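Long-range contact in methyltransferase-like protein 5 (Pyrococcus horikoshii, PDB 1WY7), which binds S-adenosyl-L-homocysteine and is probably an S-adenosylmethionine-dependent methyltransferase acting on RNA: residues A54-G59 / I76-D81. Sequence-based numbering, arbitrary orientation.
Sequences ADLGAG and ICVEVD. With SAH (S-adenosyl-L-homocysteine), chain E.
Glu79 reaches back across the strand ends to Gly59, its OE1 taking the Gly59 N-H at 2.8 Å from the anti side, 22° out of the carboxylate plane. The same carboxylate holds the ribose of S-adenosyl-L-homocysteine: O3' donates to Glu79 OE1 (3.1 Å) and O2' to Glu79 OE2 (2.6 Å), one hydroxyl per oxygen. OE2 also receives the backbone N of Asp81 on its anti lone pair, so four bonds fix the rotation of the group. With CG anti to the backbone N (chi1 167°), the Glu79 chain bends at chi2 to bring its carboxylate to the sugar. Gly57 and Gly59, both at positive phi, pass close against the ligand, Gly59 CA lying 3.4 Å from the ligand's O3'.

This is the cofactor-binding end of a Rossmann-like methyltransferase fold: strand 52-56 runs into the glycine-rich loop, helix 62-69 makes the crossover, and Glu79 lies in the C-terminal region of the neighbouring strand 74-79. The parallel pairing behind the loop is regular, with Asp55 N bonded to Ile76 O and Val78 N to Asp55 O (3.0 Å). Beyond these bonds, Val78 O accepts Ala58 N at 2.9 Å and, weakly, Gly57 N, tying the turn to the neighbouring strand. Ala58 CB rests on Cys77 CB (3.6 Å), with Leu88 of helix 82-91 also against Ala58. On the other face Leu56 and Val78 lie side by side, Leu56 CD1 3.8 Å from Val78 CG2, backed by Phe133 and Phe109 respectively. Asp81 N-caps helix 82-91 through Glu83 N, while its OD1 takes Gln27 NE2, itself a ligand-binding group.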
# COMPACT_ATOMS: atom_id res chain seq x y z
N ALA A 54 7.68 5.31 -0.21
CA ALA A 54 7.16 5.16 1.13
C ALA A 54 5.98 4.20 1.04
O ALA A 54 5.10 4.35 0.19
CB ALA A 54 6.69 6.52 1.69
N ASP A 55 5.99 3.18 1.90
CA ASP A 55 4.93 2.18 1.95
C ASP A 55 4.17 2.46 3.26
O ASP A 55 4.61 2.06 4.34
CB ASP A 55 5.55 0.78 1.95
CG ASP A 55 4.52 -0.33 1.97
OD1 ASP A 55 4.93 -1.52 1.97
OD2 ASP A 55 3.30 -0.02 1.98
N LEU A 56 3.04 3.15 3.17
CA LEU A 56 2.25 3.50 4.35
C LEU A 56 1.37 2.33 4.77
O LEU A 56 0.59 1.80 3.95
CB LEU A 56 1.42 4.76 4.07
CG LEU A 56 2.13 6.12 4.28
CD1 LEU A 56 3.60 6.04 3.91
CD2 LEU A 56 1.43 7.20 3.47
N GLY A 57 1.49 1.93 6.03
CA GLY A 57 0.76 0.79 6.54
C GLY A 57 1.42 -0.44 5.93
O GLY A 57 0.75 -1.35 5.45
N ALA A 58 2.75 -0.46 5.96
CA ALA A 58 3.56 -1.54 5.37
C ALA A 58 3.22 -2.96 5.80
O ALA A 58 3.45 -3.92 5.04
CB ALA A 58 5.05 -1.26 5.59
N GLY A 59 2.70 -3.11 7.01
CA GLY A 59 2.35 -4.44 7.51
C GLY A 59 3.46 -5.47 7.38
O GLY A 59 4.54 -5.31 7.97
N ILE A 76 10.69 3.21 2.46
CA ILE A 76 10.54 3.56 3.87
C ILE A 76 9.21 2.97 4.30
O ILE A 76 8.14 3.39 3.86
CB ILE A 76 10.60 5.09 4.09
CG1 ILE A 76 11.92 5.64 3.54
CG2 ILE A 76 10.54 5.40 5.60
CD1 ILE A 76 12.11 7.16 3.71
N CYS A 77 9.29 1.97 5.16
CA CYS A 77 8.13 1.26 5.64
C CYS A 77 7.54 1.92 6.88
O CYS A 77 8.20 2.02 7.91
CB CYS A 77 8.52 -0.19 5.93
SG CYS A 77 9.43 -0.95 4.54
N VAL A 78 6.30 2.38 6.77
CA VAL A 78 5.61 3.03 7.87
C VAL A 78 4.57 2.07 8.40
O VAL A 78 3.65 1.69 7.67
CB VAL A 78 4.90 4.32 7.43
CG1 VAL A 78 4.19 4.95 8.62
CG2 VAL A 78 5.91 5.31 6.86
N GLU A 79 4.72 1.67 9.65
CA GLU A 79 3.82 0.72 10.29
C GLU A 79 3.73 1.00 11.79
O GLU A 79 4.76 1.16 12.46
CB GLU A 79 4.34 -0.69 10.03
CG GLU A 79 3.69 -1.78 10.85
CD GLU A 79 2.21 -1.87 10.61
OE1 GLU A 79 1.79 -1.97 9.44
OE2 GLU A 79 1.46 -1.86 11.60
N VAL A 80 2.52 1.03 12.33
CA VAL A 80 2.32 1.31 13.76
C VAL A 80 2.54 0.11 14.67
O VAL A 80 2.83 0.27 15.86
CB VAL A 80 0.89 1.85 14.03
CG1 VAL A 80 -0.12 0.74 13.82
CG2 VAL A 80 0.79 2.40 15.46
N ASP A 81 2.42 -1.09 14.12
CA ASP A 81 2.55 -2.29 14.92
C ASP A 81 3.89 -3.03 14.84
O ASP A 81 4.23 -3.62 13.82
CB ASP A 81 1.40 -3.25 14.57
CG ASP A 81 1.38 -4.48 15.45
OD1 ASP A 81 0.53 -5.36 15.20
OD2 ASP A 81 2.20 -4.58 16.39
N SAH E . 0.32 -6.64 4.71
CA SAH E . -0.13 -5.53 3.86
CB SAH E . -0.60 -4.40 4.79
CG SAH E . -2.05 -4.64 5.03
SD SAH E . -3.07 -3.63 6.12
C SAH E . 1.01 -5.18 2.95
O SAH E . 1.91 -6.06 2.76
OXT SAH E . 0.95 -4.00 2.46
C5' SAH E . -2.19 -2.11 6.39
C4' SAH E . -1.43 -1.90 7.71
O4' SAH E . -1.81 -0.61 8.27
C3' SAH E . -1.77 -2.85 8.85
O3' SAH E . -0.65 -3.76 8.89
C2' SAH E . -1.78 -2.01 10.14
O2' SAH E . -1.11 -2.42 11.30
C1' SAH E . -1.39 -0.62 9.62
N9 SAH E . -2.03 0.50 10.31
C8 SAH E . -3.32 0.64 10.78
N7 SAH E . -3.55 1.80 11.34
C5 SAH E . -2.34 2.48 11.24
C6 SAH E . -1.91 3.77 11.63
N6 SAH E . -2.74 4.65 12.24
N1 SAH E . -0.61 4.16 11.39
C2 SAH E . 0.21 3.29 10.76
N3 SAH E . -0.08 2.03 10.34
C4 SAH E . -1.39 1.68 10.61